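Local structure of 2-keto-3-deoxy-D-arabinonate dehydratase (Sulfolobus solfataricus, 2Q18) at residues G10-Y15 with P70-E75; M35-S38 with E42-G45; E129-R134 with K264-E269. The protein dehydrates 2-dehydro-3-deoxy-D-arabinonate to 2,5-dioxopentanoate, a step in the pentose oxidation pathway that converts D-arabinonate to 2-oxoglutarate. All coordinates share one frame; numbering follows the deposited sequence.

Contact 1 of 3, residues G10-Y15 with P70-E75; sequences GYYISY and PIDPPE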
loop_
_atom_site.group_PDB
_atom_site.type_symbol
_atom_site.label_atom_id
_atom_site.label_comp_id
_atom_site.label_asym_id
_atom_site.label_seq_id
_atom_site.Cartn_x
_atom_site.Cartn_y
_atom_site.Cartn_z
ATOM N N GLY A 10 -9.209 13.178 10.000
ATOM C CA GLY A 10 -8.268 12.065 10.115
ATOM C C GLY A 10 -7.140 12.002 9.094
ATOM O O GLY A 10 -6.236 11.179 9.237
ATOM N N TYR A 11 -7.182 12.851 8.066
ATOM C CA TYR A 11 -6.090 12.931 7.083
ATOM C C TYR A 11 -5.352 14.272 7.138
ATOM O O TYR A 11 -5.863 15.249 7.692
ATOM C CB TYR A 11 -6.578 12.619 5.652
ATOM C CG TYR A 11 -7.729 13.474 5.159
ATOM C CD1 TYR A 11 -9.046 13.017 5.238
ATOM C CD2 TYR A 11 -7.504 14.732 4.594
ATOM C CE1 TYR A 11 -10.111 13.798 4.781
ATOM C CE2 TYR A 11 -8.565 15.523 4.139
ATOM C CZ TYR A 11 -9.861 15.048 4.232
ATOM O OH TYR A 11 -10.913 15.823 3.779
ATOM N N TYR A 12 -4.156 14.309 6.557
ATOM C CA TYR A 12 -3.315 15.502 6.575
ATOM C C TYR A 12 -3.377 16.270 5.270
ATOM O O TYR A 12 -3.510 15.679 4.196
ATOM C CB TYR A 12 -1.853 15.137 6.834
ATOM C CG TYR A 12 -1.545 14.595 8.210
ATOM C CD1 TYR A 12 -1.018 13.313 8.369
ATOM C CD2 TYR A 12 -1.757 15.370 9.354
ATOM C CE1 TYR A 12 -0.718 12.808 9.638
ATOM C CE2 TYR A 12 -1.463 14.878 10.623
ATOM C CZ TYR A 12 -0.947 13.599 10.760
ATOM O OH TYR A 12 -0.653 13.108 12.015
ATOM N N ILE A 13 -3.277 17.593 5.375
ATOM C CA ILE A 13 -3.028 18.449 4.219
ATOM C C ILE A 13 -1.903 19.415 4.575
ATOM O O ILE A 13 -1.928 20.052 5.638
ATOM C CB ILE A 13 -4.281 19.243 3.765
ATOM C CG1 ILE A 13 -5.473 18.309 3.525
ATOM C CG2 ILE A 13 -3.970 20.041 2.484
ATOM C CD1 ILE A 13 -6.809 19.033 3.327
ATOM N N SER A 14 -0.912 19.507 3.692
ATOM C CA SER A 14 0.190 20.438 3.876
ATOM C C SER A 14 0.006 21.697 3.046
ATOM O O SER A 14 -0.491 21.647 1.918
ATOM C CB SER A 14 1.525 19.774 3.540
ATOM O OG SER A 14 1.910 18.892 4.578
ATOM N N TYR A 15 0.410 22.822 3.624
ATOM C CA TYR A 15 0.332 24.109 2.961
ATOM C C TYR A 15 1.640 24.855 3.138
ATOM O O TYR A 15 2.367 24.637 4.111
ATOM C CB TYR A 15 -0.799 24.965 3.541
ATOM C CG TYR A 15 -2.182 24.372 3.451
ATOM C CD1 TYR A 15 -2.960 24.535 2.305
ATOM C CD2 TYR A 15 -2.728 23.670 4.526
ATOM C CE1 TYR A 15 -4.245 24.002 2.228
ATOM C CE2 TYR A 15 -4.001 23.133 4.458
ATOM C CZ TYR A 15 -4.757 23.307 3.307
ATOM O OH TYR A 15 -6.025 22.768 3.238
ATOM N N PRO A 70 4.167 20.248 11.611
ATOM C CA PRO A 70 4.305 20.472 10.166
ATOM C C PRO A 70 4.838 19.262 9.378
ATOM O O PRO A 70 4.558 19.140 8.182
ATOM C CB PRO A 70 5.274 21.659 10.072
ATOM C CG PRO A 70 5.984 21.690 11.368
ATOM C CD PRO A 70 5.042 21.139 12.396
ATOM N N ILE A 71 5.603 18.395 10.041
ATOM C CA ILE A 71 6.058 17.124 9.458
ATOM C C ILE A 71 6.042 16.048 10.533
ATOM O O ILE A 71 5.916 16.353 11.723
ATOM C CB ILE A 71 7.515 17.190 8.864
ATOM C CG1 ILE A 71 8.553 17.482 9.962
ATOM C CG2 ILE A 71 7.607 18.175 7.682
ATOM C CD1 ILE A 71 10.012 17.342 9.512
ATOM N N ASP A 72 6.163 14.795 10.104
ATOM C CA ASP A 72 6.477 13.692 11.002
ATOM C C ASP A 72 7.982 13.434 10.905
ATOM O O ASP A 72 8.436 12.782 9.961
ATOM C CB ASP A 72 5.687 12.429 10.620
ATOM C CG ASP A 72 4.175 12.624 10.718
ATOM O OD1 ASP A 72 3.700 13.113 11.766
ATOM O OD2 ASP A 72 3.457 12.286 9.745
ATOM N N PRO A 73 8.769 13.947 11.877
ATOM C CA PRO A 73 10.217 13.756 11.795
ATOM C C PRO A 73 10.576 12.320 12.186
ATOM O O PRO A 73 10.266 11.896 13.303
ATOM C CB PRO A 73 10.763 14.756 12.816
ATOM C CG PRO A 73 9.666 14.891 13.833
ATOM C CD PRO A 73 8.368 14.671 13.099
ATOM N N PRO A 74 11.210 11.561 11.272
ATOM C CA PRO A 74 11.457 10.157 11.594
ATOM C C PRO A 74 12.307 9.997 12.853
ATOM O O PRO A 74 12.113 9.045 13.606
ATOM C CB PRO A 74 12.183 9.627 10.351
ATOM C CG PRO A 74 11.794 10.577 9.253
ATOM C CD PRO A 74 11.713 11.916 9.932
ATOM N N GLU A 75 13.217 10.940 13.083
ATOM C CA GLU A 75 14.029 10.963 14.296
ATOM C C GLU A 75 14.167 12.387 14.787
ATOM O O GLU A 75 14.217 13.324 13.985
ATOM C CB GLU A 75 15.426 10.364 14.044
ATOM C CG GLU A 75 15.397 8.895 13.642
ATOM C CD GLU A 75 16.780 8.287 13.420
ATOM O OE1 GLU A 75 17.806 8.943 13.714
ATOM O OE2 GLU A 75 16.827 7.134 12.952
#

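Contact 2 of 3, residues M35-S38 with E42-G45; sequences MRYS and EVLG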
loop_
_atom_site.group_PDB
_atom_site.type_symbol
_atom_site.label_atom_id
_atom_site.label_comp_id
_atom_site.label_asym_id
_atom_site.label_seq_id
_atom_site.Cartn_x
_atom_site.Cartn_y
_atom_site.Cartn_z
ATOM N N MET A 35 12.876 19.050 0.562
ATOM C CA MET A 35 14.027 18.583 -0.212
ATOM C C MET A 35 14.054 19.224 -1.606
ATOM O O MET A 35 15.084 19.748 -2.025
ATOM C CB MET A 35 14.035 17.056 -0.301
ATOM C CG MET A 35 14.367 16.368 1.023
ATOM S SD MET A 35 14.068 14.594 0.991
ATOM C CE MET A 35 15.390 14.062 -0.102
ATOM N N ARG A 36 12.913 19.209 -2.299
ATOM C CA ARG A 36 12.794 19.858 -3.610
ATOM C C ARG A 36 13.129 21.348 -3.550
ATOM O O ARG A 36 13.888 21.853 -4.387
ATOM C CB ARG A 36 11.397 19.662 -4.208
ATOM C CG ARG A 36 11.247 20.239 -5.623
ATOM C CD ARG A 36 9.851 20.025 -6.204
ATOM N NE ARG A 36 9.447 18.619 -6.169
ATOM C CZ ARG A 36 9.789 17.702 -7.074
ATOM N NH1 ARG A 36 9.361 16.455 -6.938
ATOM N NH2 ARG A 36 10.558 18.023 -8.110
ATOM N N TYR A 37 12.560 22.046 -2.566
ATOM C CA TYR A 37 12.790 23.480 -2.411
ATOM C C TYR A 37 14.269 23.777 -2.176
ATOM O O TYR A 37 14.806 24.753 -2.703
ATOM C CB TYR A 37 11.943 24.067 -1.273
ATOM C CG TYR A 37 11.971 25.580 -1.250
ATOM C CD1 TYR A 37 13.040 26.267 -0.674
ATOM C CD2 TYR A 37 10.945 26.325 -1.827
ATOM C CE1 TYR A 37 13.082 27.654 -0.667
ATOM C CE2 TYR A 37 10.976 27.720 -1.821
ATOM C CZ TYR A 37 12.050 28.373 -1.236
ATOM O OH TYR A 37 12.101 29.749 -1.221
ATOM N N SER A 38 14.918 22.926 -1.387
ATOM C CA SER A 38 16.345 23.044 -1.111
ATOM C C SER A 38 17.191 22.950 -2.379
ATOM O O SER A 38 18.277 23.527 -2.452
ATOM C CB SER A 38 16.782 21.959 -0.134
ATOM O OG SER A 38 18.079 22.229 0.359
ATOM N N GLU A 42 11.595 25.070 -6.174
ATOM C CA GLU A 42 10.338 24.718 -6.823
ATOM C C GLU A 42 9.334 24.214 -5.787
ATOM O O GLU A 42 9.694 23.477 -4.864
ATOM C CB GLU A 42 10.573 23.660 -7.902
ATOM C CG GLU A 42 9.396 23.452 -8.846
ATOM C CD GLU A 42 9.650 22.368 -9.882
ATOM O OE1 GLU A 42 10.527 21.503 -9.660
ATOM O OE2 GLU A 42 8.960 22.379 -10.923
ATOM N N VAL A 43 8.081 24.633 -5.942
ATOM C CA VAL A 43 6.996 24.210 -5.063
ATOM C C VAL A 43 5.840 23.694 -5.915
ATOM O O VAL A 43 5.285 24.432 -6.733
ATOM C CB VAL A 43 6.491 25.364 -4.153
ATOM C CG1 VAL A 43 5.447 24.854 -3.177
ATOM C CG2 VAL A 43 7.639 26.008 -3.391
ATOM N N LEU A 44 5.482 22.428 -5.723
ATOM C CA LEU A 44 4.377 21.833 -6.471
ATOM C C LEU A 44 3.068 21.938 -5.696
ATOM O O LEU A 44 2.958 21.432 -4.578
ATOM C CB LEU A 44 4.678 20.370 -6.825
ATOM C CG LEU A 44 5.973 20.058 -7.585
ATOM C CD1 LEU A 44 6.192 18.553 -7.662
ATOM C CD2 LEU A 44 5.976 20.682 -8.979
ATOM N N GLY A 45 2.083 22.601 -6.297
ATOM C CA GLY A 45 0.770 22.756 -5.683
ATOM C C GLY A 45 -0.067 23.867 -6.282
ATOM O O GLY A 45 0.341 24.511 -7.254
#

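Contact 3 of 3, residues E129-R134 with K264-E269; sequences EAIAVR and KGLKDE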
loop_
_atom_site.group_PDB
_atom_site.type_symbol
_atom_site.label_atom_id
_atom_site.label_comp_id
_atom_site.label_asym_id
_atom_site.label_seq_id
_atom_site.Cartn_x
_atom_site.Cartn_y
_atom_site.Cartn_z
ATOM N N GLU A 129 -1.211 21.685 20.711
ATOM C CA GLU A 129 -1.370 20.375 21.334
ATOM C C GLU A 129 -0.605 20.365 22.649
ATOM O O GLU A 129 0.272 21.199 22.863
ATOM C CB GLU A 129 -0.874 19.268 20.387
ATOM C CG GLU A 129 -1.503 19.356 18.985
ATOM C CD GLU A 129 -0.939 18.347 17.982
ATOM O OE1 GLU A 129 0.176 17.819 18.201
ATOM O OE2 GLU A 129 -1.620 18.096 16.961
ATOM N N ALA A 130 -0.931 19.425 23.526
ATOM C CA ALA A 130 -0.348 19.401 24.864
ATOM C C ALA A 130 1.011 18.708 24.941
ATOM O O ALA A 130 1.178 17.586 24.441
ATOM C CB ALA A 130 -1.322 18.761 25.853
ATOM N N ILE A 131 1.973 19.387 25.565
ATOM C CA ILE A 131 3.198 18.743 26.039
ATOM C C ILE A 131 2.904 18.114 27.401
ATOM O O ILE A 131 1.866 18.403 28.013
ATOM C CB ILE A 131 4.404 19.721 26.126
ATOM C CG1 ILE A 131 4.074 20.948 26.994
ATOM C CG2 ILE A 131 4.852 20.142 24.723
ATOM C CD1 ILE A 131 5.281 21.830 27.337
ATOM N N ALA A 132 3.798 17.251 27.876
ATOM C CA ALA A 132 3.529 16.510 29.101
ATOM C C ALA A 132 4.634 16.644 30.138
ATOM O O ALA A 132 5.796 16.894 29.803
ATOM C CB ALA A 132 3.249 15.037 28.792
ATOM N N VAL A 133 4.238 16.506 31.403
ATOM C CA VAL A 133 5.158 16.412 32.528
ATOM C C VAL A 133 5.006 14.992 33.031
ATOM O O VAL A 133 3.884 14.543 33.285
ATOM C CB VAL A 133 4.808 17.429 33.664
ATOM C CG1 VAL A 133 5.682 17.207 34.893
ATOM C CG2 VAL A 133 4.956 18.862 33.174
ATOM N N ARG A 134 6.124 14.277 33.155
ATOM C CA ARG A 134 6.118 12.906 33.660
ATOM C C ARG A 134 5.438 12.844 35.030
ATOM O O ARG A 134 5.567 13.770 35.835
ATOM C CB ARG A 134 7.553 12.372 33.774
ATOM C CG ARG A 134 8.278 12.117 32.442
ATOM C CD ARG A 134 9.706 11.591 32.680
ATOM N NE ARG A 134 9.669 10.395 33.520
ATOM C CZ ARG A 134 9.869 9.154 33.094
ATOM N NH1 ARG A 134 10.185 8.909 31.823
ATOM N NH2 ARG A 134 9.778 8.154 33.959
ATOM N N LYS A 264 10.220 27.207 39.120
ATOM C CA LYS A 264 9.457 27.480 37.899
ATOM C C LYS A 264 9.019 26.220 37.146
ATOM O O LYS A 264 8.740 26.265 35.945
ATOM C CB LYS A 264 10.230 28.438 36.980
ATOM C CG LYS A 264 10.502 29.822 37.582
ATOM C CD LYS A 264 9.207 30.536 37.973
ATOM C CE LYS A 264 9.463 31.849 38.697
ATOM N NZ LYS A 264 9.971 32.903 37.780
ATOM N N GLY A 265 8.951 25.103 37.864
ATOM C CA GLY A 265 8.504 23.838 37.295
ATOM C C GLY A 265 7.102 23.920 36.721
ATOM O O GLY A 265 6.193 24.494 37.333
ATOM N N LEU A 266 6.938 23.350 35.530
ATOM C CA LEU A 266 5.651 23.290 34.845
ATOM C C LEU A 266 4.611 22.526 35.652
ATOM O O LEU A 266 4.937 21.557 36.340
ATOM C CB LEU A 266 5.831 22.602 33.486
ATOM C CG LEU A 266 5.923 23.380 32.169
ATOM C CD1 LEU A 266 6.424 24.817 32.303
ATOM C CD2 LEU A 266 6.748 22.592 31.146
ATOM N N LYS A 267 3.360 22.962 35.568
ATOM C CA LYS A 267 2.255 22.157 36.082
ATOM C C LYS A 267 1.070 22.081 35.128
ATOM O O LYS A 267 1.016 22.795 34.129
ATOM C CB LYS A 267 1.831 22.574 37.502
ATOM C CG LYS A 267 1.586 24.046 37.725
ATOM C CD LYS A 267 1.261 24.343 39.208
ATOM C CE LYS A 267 2.461 24.092 40.122
ATOM N NZ LYS A 267 2.181 24.443 41.546
ATOM N N ASP A 268 0.139 21.186 35.442
ATOM C CA ASP A 268 -1.045 20.951 34.630
ATOM C C ASP A 268 -1.722 22.266 34.257
ATOM O O ASP A 268 -1.885 23.153 35.102
ATOM C CB ASP A 268 -2.017 20.040 35.381
ATOM C CG ASP A 268 -3.026 19.375 34.465
ATOM O OD1 ASP A 268 -2.617 18.555 33.612
ATOM O OD2 ASP A 268 -4.233 19.659 34.607
ATOM N N GLU A 269 -2.071 22.385 32.974
ATOM C CA GLU A 269 -2.793 23.536 32.402
ATOM C C GLU A 269 -1.961 24.805 32.169
ATOM O O GLU A 269 -2.494 25.795 31.664
ATOM C CB GLU A 269 -4.107 23.853 33.156
ATOM C CG GLU A 269 -5.098 22.680 33.305
ATOM C CD GLU A 269 -5.553 22.054 31.979
ATOM O OE1 GLU A 269 -5.371 22.669 30.900
ATOM O OE2 GLU A 269 -6.104 20.930 32.020
#

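Contact 1 of 3, residues G10-Y15 with P70-E75
Tyr12 and Asp72 are both turned about their first torsion so that CG lies anti to the carbonyl carbon, beside the backbone N (chi1 -68° and -62°). This carries the tyrosine ring out from strand 11-17 and brings the aspartate carboxylate up to it from the loop. The meeting is loose. Tyr12 CE1 lies 4.2 Å from Asp72 OD2, and the oxygen approaches the ring obliquely. Further along the strand, the side chain of Ser14 leaves the backbone toward the loop. Ser14 OG stops 4.5 Å from Pro70 O, too far for a hydrogen bond. Even the nearest CA atoms, those of Ser14 and Pro70, are 7.5 Å apart, and only 75 Å² of surface is buried, both sides summed.

Arg5, outside both segments on the neighbouring strand 2-8, bridges them: its NH2 makes a salt bridge to Asp72 OD1, its cation meets the Tyr12 ring in a cation-pi contact, and it also touches Ser14. The salt bridge to Arg5 is thus probably a stronger hold on the carboxylate than the tyrosine ring. Pro70 is buried against Leu3, Phe190 and Ile194.

The arrangement belongs to an antiparallel beta hairpin, strands 2-8 and 11-17, flanked by the loop that leads from strand 65-67 to strand 76-80.

Contact 2 of 3, residues M35-S38 with E42-G45
Arg36 and Leu44 form the tight part of this contact, where the chain leaves helix 30-40 and turns back beside it. Arg36 reaches out with CG opposite the backbone N (chi1 -176°), then bends at chi3 (-54°). The bend presents one face of the guanidinium to Leu44. Leu44 CD1 lies 3.4 Å above that plane, toward its rim, and Arg36 NE to Leu44 CD1 is 3.6 Å. The two side chains run at about a right angle. The aliphatic part of the arginine is also covered, with Arg36 CG 3.7 Å from Glu42 O. One residue on, Val43 CG2 meets the Tyr37 ring at its edge, in the ring plane, 3.7 Å from Tyr37 CD2.

The charged end is looser. Arg36 NH2 and Glu42 OE1 are 3.8 Å apart, a long salt bridge. The guanidinium and carboxylate planes stand 79° apart, so the two groups do not lie flat side by side. The firmer polar partner of Arg36 is Glu28, which takes NH1 in a salt bridge, while Tyr37 OH bonds to Asp198. Arg9 of the second subunit brings its NH1 close to Arg36 NH2, a like-charge approach that may weaken the hold on Glu42, and its NH2 makes a long, weak ion pair with Glu42 OE2.

With an alanine here instead of Arg36, the face over Leu44 CD1 would be lost, and Glu28 and Glu42 would probably be left without this positive partner.

The chemistry is thus divided. Van der Waals packing of Leu44 on the guanidinium face and of Val43 at the tyrosine edge closes the turn, whereas the Arg36-Glu42 attraction is likely to be a weak, partly solvent-screened addition at a subunit boundary.

Contact 3 of 3, residues E129-R134 with K264-E269
Leu266 packs against Ile131 and Val133 in a small buried apolar cluster of the FAH-family fold. Strand 131-133 is an outermost strand, within this chain, of a five-stranded mixed sheet, and Leu266 sits in the loop that leads into strand 271-276 of the same sheet. Two parts of the leucine touch: its CD2 methyl and its CB. The CD2 methyl of Leu266 lies 4.2 Å from Ile131 CD1, with the two side chains at about a right angle. Its CB faces Val133, whose side chain comes across it at a slant. Ile131 places CG1 between its backbone N and carbonyl carbon (chi1 55°), and CD1 extends from there to the leucine.

Around this first shell, Val133 also touches Val286, and Leu266 touches Ile212 and Pro142. Backbone bonds to Lys287 hold Ile131 and Val133 against strand 280-288, while the loop is tied down by Gly265 O to Arg214 NH1 and Asp268 OD1 to Lys288 N.

Further out lies the metal site. The side chain of Leu266 is about 9 Å from that of the magnesium ligand Glu143, which follows Pro142 directly in sequence. That of Ile131 is about 10 Å from that of Asp164, another magnesium ligand. The cluster thus lies near the metal site but supplies none of its annotated ligands.

The shortest approach is Val133 CG2 to Leu266 CB, 3.9 Å, and the same methyl lies 4.2 Å from Leu266 O.

In the fold
Contact 2 falls within the span of chain bounded by contact 1, and contact 3 follows both. Contacts 1 and 2 have centres 16 Å apart. Strand 11-17 pairs with 23-26, which pairs with 45-49, the strand that residues 42-45 lead into. Both contacts touch the second subunit. In contact 3 the first segment is a strand of a different, five-stranded sheet, and the second leads into another of its strands. Its centre is 24 Å from that of contact 1 and 36 Å from that of contact 2. The second-subunit interface and the neighbourhood of the metal ligands thus lie in different parts of the fold, though contacts 1 and 3 each also meet the third subunit.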